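Local coordinates for protein copper induced nitroreductase D (Lactococcus lactis, PDB 4BN7) that binds FMN and probably acts as a flavin-dependent oxidoreductase of the nitroreductase family, and can hold an aromatic ligand beside the flavin, at residues Ala86-Phe91 / Gln150-Leu155; Gly146-His151 / Gln175-Ser180. One frame throughout, in Å; residues are numbered along the deposited sequence.

Contact 1 (Ala86-Phe91 / Gln150-Leu155). With FMN (flavin mononucleotide), chain B; RLM (2,6-bis(chloranyl)-4-[(4-hydroxyphenyl)amino]phenol), chain C.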
loop_
_atom_site.group_PDB
_atom_site.type_symbol
_atom_site.label_atom_id
_atom_site.label_comp_id
_atom_site.label_asym_id
_atom_site.label_seq_id
_atom_site.Cartn_x
_atom_site.Cartn_y
_atom_site.Cartn_z
ATOM N N ALA A 86 17.534 -17.946 16.479
ATOM C CA ALA A 86 18.244 -17.930 15.207
ATOM C C ALA A 86 17.948 -16.624 14.474
ATOM O O ALA A 86 18.426 -15.561 14.872
ATOM C CB ALA A 86 17.842 -19.132 14.363
ATOM N N LYS A 87 17.162 -16.698 13.404
ATOM C CA LYS A 87 16.668 -15.489 12.769
ATOM C C LYS A 87 15.844 -14.761 13.816
ATOM O O LYS A 87 15.806 -13.530 13.855
ATOM C CB LYS A 87 15.782 -15.801 11.560
ATOM C CG LYS A 87 16.250 -16.949 10.677
ATOM C CD LYS A 87 15.389 -17.055 9.422
ATOM C CE LYS A 87 13.902 -17.023 9.759
ATOM N NZ LYS A 87 13.031 -17.158 8.557
ATOM N N LEU A 88 15.185 -15.538 14.671
ATOM C CA LEU A 88 14.325 -14.977 15.704
ATOM C C LEU A 88 15.117 -14.107 16.669
ATOM O O LEU A 88 14.620 -13.087 17.134
ATOM C CB LEU A 88 13.615 -16.085 16.478
ATOM C CG LEU A 88 12.567 -16.904 15.723
ATOM C CD1 LEU A 88 11.863 -17.839 16.692
ATOM C CD2 LEU A 88 11.557 -16.013 15.009
ATOM N N ASP A 89 16.343 -14.514 16.979
ATOM C CA ASP A 89 17.197 -13.709 17.843
ATOM C C ASP A 89 17.438 -12.347 17.199
ATOM O O ASP A 89 17.529 -11.335 17.887
ATOM C CB ASP A 89 18.529 -14.414 18.106
ATOM C CG ASP A 89 18.359 -15.725 18.861
ATOM O OD1 ASP A 89 17.362 -15.867 19.604
ATOM O OD2 ASP A 89 19.226 -16.612 18.714
ATOM N N GLY A 90 17.527 -12.334 15.873
ATOM C CA GLY A 90 17.749 -11.104 15.132
ATOM C C GLY A 90 16.572 -10.154 15.208
ATOM O O GLY A 90 16.745 -8.933 15.277
ATOM N N PHE A 91 15.364 -10.710 15.184
ATOM C CA PHE A 91 14.158 -9.915 15.352
ATOM C C PHE A 91 14.050 -9.404 16.792
ATOM O O PHE A 91 13.785 -8.225 17.024
ATOM C CB PHE A 91 12.917 -10.732 14.969
ATOM C CG PHE A 91 12.919 -11.204 13.537
ATOM C CD1 PHE A 91 13.335 -10.366 12.519
ATOM C CD2 PHE A 91 12.514 -12.489 13.213
ATOM C CE1 PHE A 91 13.349 -10.800 11.203
ATOM C CE2 PHE A 91 12.521 -12.927 11.895
ATOM C CZ PHE A 91 12.938 -12.082 10.892
ATOM N N GLN A 150 7.706 -8.789 8.533
ATOM C CA GLN A 150 7.549 -10.226 8.703
ATOM C C GLN A 150 6.078 -10.625 8.698
ATOM O O GLN A 150 5.191 -9.778 8.877
ATOM C CB GLN A 150 8.189 -10.681 10.016
ATOM C CG GLN A 150 9.682 -10.422 10.096
ATOM C CD GLN A 150 10.418 -10.959 8.888
ATOM O OE1 GLN A 150 10.141 -12.064 8.422
ATOM N NE2 GLN A 150 11.346 -10.172 8.360
ATOM N N HIS A 151 5.830 -11.920 8.505
ATOM C CA HIS A 151 4.467 -12.439 8.472
ATOM C C HIS A 151 4.320 -13.755 9.222
ATOM O O HIS A 151 4.272 -14.831 8.625
ATOM C CB HIS A 151 3.996 -12.578 7.026
ATOM C CG HIS A 151 3.895 -11.265 6.324
ATOM N ND1 HIS A 151 4.952 -10.702 5.641
ATOM C CD2 HIS A 151 2.878 -10.375 6.246
ATOM C CE1 HIS A 151 4.581 -9.532 5.152
ATOM N NE2 HIS A 151 3.328 -9.310 5.507
ATOM N N TYR A 152 4.241 -13.656 10.544
ATOM C CA TYR A 152 4.027 -14.828 11.389
ATOM C C TYR A 152 2.555 -14.989 11.753
ATOM O O TYR A 152 2.193 -15.828 12.581
ATOM C CB TYR A 152 4.904 -14.754 12.634
ATOM C CG TYR A 152 6.354 -14.987 12.306
ATOM C CD1 TYR A 152 6.820 -16.264 12.041
ATOM C CD2 TYR A 152 7.252 -13.933 12.224
ATOM C CE1 TYR A 152 8.141 -16.490 11.719
ATOM C CE2 TYR A 152 8.582 -14.152 11.906
ATOM C CZ TYR A 152 9.016 -15.431 11.646
ATOM O OH TYR A 152 10.339 -15.665 11.333
ATOM N N ASN A 153 1.717 -14.168 11.132
ATOM C CA ASN A 153 0.284 -14.409 11.075
ATOM C C ASN A 153 0.022 -15.500 10.044
ATOM O O ASN A 153 0.739 -15.584 9.044
ATOM C CB ASN A 153 -0.443 -13.132 10.660
ATOM C CG ASN A 153 0.135 -12.517 9.398
ATOM O OD1 ASN A 153 1.239 -11.974 9.415
ATOM N ND2 ASN A 153 -0.613 -12.587 8.300
ATOM N N PRO A 154 -1.016 -16.328 10.259
ATOM C CA PRO A 154 -2.001 -16.317 11.346
ATOM C C PRO A 154 -1.573 -17.105 12.582
ATOM O O PRO A 154 -2.353 -17.213 13.525
ATOM C CB PRO A 154 -3.200 -17.024 10.713
ATOM C CG PRO A 154 -2.571 -18.026 9.806
ATOM C CD PRO A 154 -1.346 -17.347 9.244
ATOM N N LEU A 155 -0.363 -17.654 12.568
ATOM C CA LEU A 155 0.091 -18.551 13.627
ATOM C C LEU A 155 0.073 -17.912 15.021
ATOM O O LEU A 155 -0.304 -18.564 15.994
ATOM C CB LEU A 155 1.501 -19.050 13.298
ATOM C CG LEU A 155 2.188 -19.974 14.304
ATOM C CD1 LEU A 155 1.504 -21.335 14.379
ATOM C CD2 LEU A 155 3.656 -20.128 13.937
HETATM N N1 FMN B . 10.575 -9.608 3.924
HETATM C C2 FMN B . 10.804 -10.686 4.945
HETATM O O2 FMN B . 11.888 -10.818 5.421
HETATM N N3 FMN B . 9.701 -11.527 5.322
HETATM C C4 FMN B . 8.453 -11.374 4.768
HETATM O O4 FMN B . 7.536 -12.018 5.158
HETATM C C4A FMN B . 8.230 -10.325 3.769
HETATM N N5 FMN B . 7.088 -10.166 3.224
HETATM C C5A FMN B . 6.810 -8.889 2.471
HETATM C C6 FMN B . 5.380 -8.523 2.111
HETATM C C7 FMN B . 5.131 -7.393 1.469
HETATM C C7M FMN B . 3.708 -7.012 1.072
HETATM C C8 FMN B . 6.289 -6.461 1.091
HETATM C C8M FMN B . 5.994 -5.136 0.396
HETATM C C9 FMN B . 7.535 -6.785 1.396
HETATM C C9A FMN B . 7.830 -8.079 2.123
HETATM N N10 FMN B . 9.188 -8.435 2.451
HETATM C C10 FMN B . 9.383 -9.447 3.382
HETATM C "C1'" FMN B . 10.300 -7.570 2.103
HETATM C "C2'" FMN B . 10.565 -7.627 0.603
HETATM O "O2'" FMN B . 11.236 -8.813 0.288
HETATM C "C3'" FMN B . 11.419 -6.412 0.237
HETATM O "O3'" FMN B . 10.623 -5.274 0.462
HETATM C "C4'" FMN B . 11.884 -6.510 -1.220
HETATM O "O4'" FMN B . 12.801 -7.566 -1.369
HETATM C "C5'" FMN B . 12.577 -5.226 -1.665
HETATM O "O5'" FMN B . 13.678 -4.994 -0.834
HETATM P P FMN B . 13.725 -3.586 0.018
HETATM O O1P FMN B . 13.442 -2.469 -0.906
HETATM O O2P FMN B . 12.563 -3.650 1.165
HETATM O O3P FMN B . 15.209 -3.515 0.673
HETATM C CAI RLM C . 10.971 -13.780 2.936
HETATM C CAN RLM C . 10.979 -12.683 2.089
HETATM CL CLC RLM C . 12.443 -11.866 1.665
HETATM C CAP RLM C . 9.788 -12.212 1.573
HETATM O OAA RLM C . 9.806 -11.143 0.724
HETATM C CAO RLM C . 8.584 -12.823 1.852
HETATM CL CLD RLM C . 7.146 -12.165 1.140
HETATM C CAJ RLM C . 8.564 -13.922 2.696
HETATM C CAQ RLM C . 9.759 -14.390 3.246
HETATM N NAK RLM C . 9.764 -15.539 4.101
HETATM C CAM RLM C . 8.981 -15.627 5.297
HETATM C CAG RLM C . 9.621 -15.678 6.525
HETATM C CAE RLM C . 8.875 -15.777 7.689
HETATM C CAL RLM C . 7.491 -15.833 7.623
HETATM O OAB RLM C . 6.753 -15.932 8.781
HETATM C CAF RLM C . 6.851 -15.790 6.393
HETATM C CAH RLM C . 7.596 -15.692 5.229
HETATM O O HOH W 1 11.106 -17.979 10.759
#
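Phe91, on the short helix 87-92, and Gln150, where strand 145-150 gives way to a loop, bring the two backbones nearest, with their CA atoms 9.4 Å apart, so the gap is bridged by side chains and without a direct hydrogen bond. The contact lies at the edge of the flavin pocket of a nitroreductase fold. Gln150 runs roughly at a right angle across the Phe91 ring and forms a CH-pi contact: its CG stands 4.1 Å from the centroid of the Phe91 ring, 25° off the normal and displaced toward the rim. Its amide follows the same rim, CD lying 3.4 Å from Phe91 CZ. The opposite face of this ring rests against Lys87 O of its own helix. A bend at the second torsion of Gln150 (chi2 -51°) swings the amide to the pyrimidine edge of FMN, where NE2 donates to FMN O2 at 3.1 Å and OE1 weakly accepts from N3. Asn148 OD1 is the second acceptor of NE2, and the two acceptors together fix how the amide is flipped.

Tyr152 reaches back toward the helix and brings its OH to the Phe91 edge, 3.5 Å from CE2. Leu88 CD2 comes up beside that hydroxyl, while the same leucine packs on Val63 and Ala64 of helix 52-72. A water in the plane of the Tyr152 ring accepts a weak 3.0 Å bond from Lys87 NZ. Over one face of Tyr152 lies OAB of the bound hydroxyanilino-dichlorophenol RLM, which donates to His151 O at 2.7 Å. The His151 ring meets Trp124 of the second subunit and turns its edge to the flavin, its ND1-H pointing almost straight (174°) at FMN O4, 2.9 Å away.

Contact 2 (Gly146-His151 / Gln175-Ser180). With FMN (flavin mononucleotide), chain B; RLM (2,6-bis(chloranyl)-4-[(4-hydroxyphenyl)amino]phenol), chain C.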
loop_
_atom_site.group_PDB
_atom_site.type_symbol
_atom_site.label_atom_id
_atom_site.label_comp_id
_atom_site.label_asym_id
_atom_site.label_seq_id
_atom_site.Cartn_x
_atom_site.Cartn_y
_atom_site.Cartn_z
ATOM N N GLY A 146 16.082 1.497 10.756
ATOM C CA GLY A 146 15.823 0.473 9.768
ATOM C C GLY A 146 14.647 -0.373 10.200
ATOM O O GLY A 146 14.211 -0.297 11.345
ATOM N N ALA A 147 14.136 -1.182 9.282
ATOM C CA ALA A 147 13.038 -2.075 9.601
ATOM C C ALA A 147 12.954 -3.195 8.589
ATOM O O ALA A 147 13.500 -3.106 7.485
ATOM C CB ALA A 147 11.718 -1.311 9.644
ATOM N N ASN A 148 12.277 -4.261 8.982
ATOM C CA ASN A 148 11.956 -5.337 8.060
ATOM C C ASN A 148 10.547 -5.827 8.379
ATOM O O ASN A 148 10.081 -5.677 9.502
ATOM C CB ASN A 148 12.996 -6.454 8.120
ATOM C CG ASN A 148 13.088 -7.114 9.488
ATOM O OD1 ASN A 148 12.292 -7.988 9.822
ATOM N ND2 ASN A 148 14.095 -6.732 10.266
ATOM N N LEU A 149 9.871 -6.377 7.375
ATOM C CA LEU A 149 8.464 -6.741 7.480
ATOM C C LEU A 149 8.322 -8.258 7.480
ATOM O O LEU A 149 8.769 -8.933 6.547
ATOM C CB LEU A 149 7.684 -6.134 6.306
ATOM C CG LEU A 149 6.173 -6.379 6.272
ATOM C CD1 LEU A 149 5.524 -5.711 7.473
ATOM C CD2 LEU A 149 5.557 -5.867 4.970
ATOM N N GLN A 150 7.706 -8.789 8.533
ATOM C CA GLN A 150 7.549 -10.226 8.703
ATOM C C GLN A 150 6.078 -10.625 8.698
ATOM O O GLN A 150 5.191 -9.778 8.877
ATOM C CB GLN A 150 8.189 -10.681 10.016
ATOM C CG GLN A 150 9.682 -10.422 10.096
ATOM C CD GLN A 150 10.418 -10.959 8.888
ATOM O OE1 GLN A 150 10.141 -12.064 8.422
ATOM N NE2 GLN A 150 11.346 -10.172 8.360
ATOM N N HIS A 151 5.830 -11.920 8.505
ATOM C CA HIS A 151 4.467 -12.439 8.472
ATOM C C HIS A 151 4.320 -13.755 9.222
ATOM O O HIS A 151 4.272 -14.831 8.625
ATOM C CB HIS A 151 3.996 -12.578 7.026
ATOM C CG HIS A 151 3.895 -11.265 6.324
ATOM N ND1 HIS A 151 4.952 -10.702 5.641
ATOM C CD2 HIS A 151 2.878 -10.375 6.246
ATOM C CE1 HIS A 151 4.581 -9.532 5.152
ATOM N NE2 HIS A 151 3.328 -9.310 5.507
ATOM N N GLN A 175 4.052 -7.686 10.608
ATOM C CA GLN A 175 4.818 -7.244 11.768
ATOM C C GLN A 175 6.096 -6.559 11.307
ATOM O O GLN A 175 7.011 -7.208 10.783
ATOM C CB GLN A 175 5.151 -8.424 12.686
ATOM C CG GLN A 175 3.933 -9.210 13.136
ATOM C CD GLN A 175 3.608 -10.346 12.201
ATOM O OE1 GLN A 175 4.465 -11.171 11.896
ATOM N NE2 GLN A 175 2.370 -10.395 11.731
ATOM N N LEU A 176 6.152 -5.246 11.498
ATOM C CA LEU A 176 7.301 -4.455 11.088
ATOM C C LEU A 176 8.281 -4.320 12.245
ATOM O O LEU A 176 8.032 -3.604 13.212
ATOM C CB LEU A 176 6.847 -3.073 10.613
ATOM C CG LEU A 176 7.912 -2.223 9.931
ATOM C CD1 LEU A 176 8.288 -2.819 8.570
ATOM C CD2 LEU A 176 7.425 -0.797 9.802
ATOM N N VAL A 177 9.393 -5.032 12.139
ATOM C CA VAL A 177 10.439 -5.004 13.151
ATOM C C VAL A 177 11.349 -3.820 12.858
ATOM O O VAL A 177 11.747 -3.618 11.717
ATOM C CB VAL A 177 11.241 -6.303 13.116
ATOM C CG1 VAL A 177 12.333 -6.295 14.172
ATOM C CG2 VAL A 177 10.308 -7.490 13.300
ATOM N N PHE A 178 11.669 -3.024 13.874
ATOM C CA PHE A 178 12.422 -1.800 13.636
ATOM C C PHE A 178 13.447 -1.507 14.722
ATOM O O PHE A 178 13.331 -1.969 15.856
ATOM C CB PHE A 178 11.474 -0.609 13.467
ATOM C CG PHE A 178 10.845 -0.137 14.747
ATOM C CD1 PHE A 178 9.732 -0.780 15.266
ATOM C CD2 PHE A 178 11.360 0.952 15.428
ATOM C CE1 PHE A 178 9.149 -0.348 16.441
ATOM C CE2 PHE A 178 10.774 1.394 16.612
ATOM C CZ PHE A 178 9.673 0.735 17.118
ATOM N N GLY A 179 14.459 -0.724 14.365
ATOM C CA GLY A 179 15.494 -0.350 15.315
ATOM C C GLY A 179 16.639 0.375 14.634
ATOM O O GLY A 179 16.506 0.837 13.500
ATOM N N SER A 180 17.764 0.483 15.334
ATOM C CA SER A 180 18.941 1.139 14.774
ATOM C C SER A 180 19.587 0.253 13.713
ATOM O O SER A 180 19.578 -0.975 13.825
ATOM C CB SER A 180 19.942 1.503 15.874
ATOM O OG SER A 180 20.283 0.389 16.685
HETATM N N1 FMN B . 10.575 -9.608 3.924
HETATM C C2 FMN B . 10.804 -10.686 4.945
HETATM O O2 FMN B . 11.888 -10.818 5.421
HETATM N N3 FMN B . 9.701 -11.527 5.322
HETATM C C4 FMN B . 8.453 -11.374 4.768
HETATM O O4 FMN B . 7.536 -12.018 5.158
HETATM C C4A FMN B . 8.230 -10.325 3.769
HETATM N N5 FMN B . 7.088 -10.166 3.224
HETATM C C5A FMN B . 6.810 -8.889 2.471
HETATM C C6 FMN B . 5.380 -8.523 2.111
HETATM C C7 FMN B . 5.131 -7.393 1.469
HETATM C C7M FMN B . 3.708 -7.012 1.072
HETATM C C8 FMN B . 6.289 -6.461 1.091
HETATM C C8M FMN B . 5.994 -5.136 0.396
HETATM C C9 FMN B . 7.535 -6.785 1.396
HETATM C C9A FMN B . 7.830 -8.079 2.123
HETATM N N10 FMN B . 9.188 -8.435 2.451
HETATM C C10 FMN B . 9.383 -9.447 3.382
HETATM C "C1'" FMN B . 10.300 -7.570 2.103
HETATM C "C2'" FMN B . 10.565 -7.627 0.603
HETATM O "O2'" FMN B . 11.236 -8.813 0.288
HETATM C "C3'" FMN B . 11.419 -6.412 0.237
HETATM O "O3'" FMN B . 10.623 -5.274 0.462
HETATM C "C4'" FMN B . 11.884 -6.510 -1.220
HETATM O "O4'" FMN B . 12.801 -7.566 -1.369
HETATM C "C5'" FMN B . 12.577 -5.226 -1.665
HETATM O "O5'" FMN B . 13.678 -4.994 -0.834
HETATM P P FMN B . 13.725 -3.586 0.018
HETATM O O1P FMN B . 13.442 -2.469 -0.906
HETATM O O2P FMN B . 12.563 -3.650 1.165
HETATM O O3P FMN B . 15.209 -3.515 0.673
HETATM C CAI RLM C . 10.971 -13.780 2.936
HETATM C CAN RLM C . 10.979 -12.683 2.089
HETATM CL CLC RLM C . 12.443 -11.866 1.665
HETATM C CAP RLM C . 9.788 -12.212 1.573
HETATM O OAA RLM C . 9.806 -11.143 0.724
HETATM C CAO RLM C . 8.584 -12.823 1.852
HETATM CL CLD RLM C . 7.146 -12.165 1.140
HETATM C CAJ RLM C . 8.564 -13.922 2.696
HETATM C CAQ RLM C . 9.759 -14.390 3.246
HETATM N NAK RLM C . 9.764 -15.539 4.101
HETATM C CAM RLM C . 8.981 -15.627 5.297
HETATM C CAG RLM C . 9.621 -15.678 6.525
HETATM C CAE RLM C . 8.875 -15.777 7.689
HETATM C CAL RLM C . 7.491 -15.833 7.623
HETATM O OAB RLM C . 6.753 -15.932 8.781
HETATM C CAF RLM C . 6.851 -15.790 6.393
HETATM C CAH RLM C . 7.596 -15.692 5.229
#
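Asn148 O receives the N-H of Val177 at 2.8 Å, and Leu176 turns its CA-H to the same oxygen. Val177 returns the bond through its own carbonyl to Asn148 N, and Gly146 with Gly179 and Gln150 with Gln175 make equivalent doubly bonded pairs. Segments 146-150 and 175-180 thus run antiparallel, 161° between their N-to-C directions, in the sheet at the core of the nitroreductase fold.

Between these pairs, Ala147 faces Phe178 and Leu149 faces Leu176, all four side chains on one side of the sheet. Ala147 CB touches Phe178 CB at 3.9 Å, and on the diagonal it also meets Leu176 CD1, 3.9 Å away. Leu176 goes on to pack against Val136, Trp137 and Leu140 of helix 120-142. Leu149 comes from this side to the flavin: its CD2 lies 3.8 Å from FMN C7, and its carbonyl O lies 3.0 Å from FMN N3.

On the other side of the sheet, Asn148 and Val177 lie alongside each other, with Asn148 OD1 3.8 Å from Val177 CB. The asparagine CG sits between backbone N and carbonyl carbon (chi1 62°), and from there the amide is held at both ends. Its ND2 donates to Ile12 O, while OD1 takes a 2.8 Å bond from Gln150 NE2, a donor tilted 33° from the Asn148 carbonyl plane. Asn148 is thereby a second-shell residue behind the FMN-binding glutamine. The bent side chain of Gln175 folds back beside Gln150 O, its OE1 accepting from Tyr152 N and its NE2 donating to Asn153 OD1.

The two contacts share Gln150 and His151, where strand 145-150 runs out into its loop, and both reach FMN and RLM. Contact 2 is the deeper one, wholly buried and built on regular main-chain bonding. Contact 1 lies farther from the chain centre, has Lys87 at an exposed end, and relies on aromatic packing, a water and the ligands. Gln175 of contact 2 ties the loop of contact 1 to the sheet through its side-chain amide. Phe91 adds packing between the two, with CE1 against Asn148 OD1 and its carbonyl oxygen against Val177 CG1.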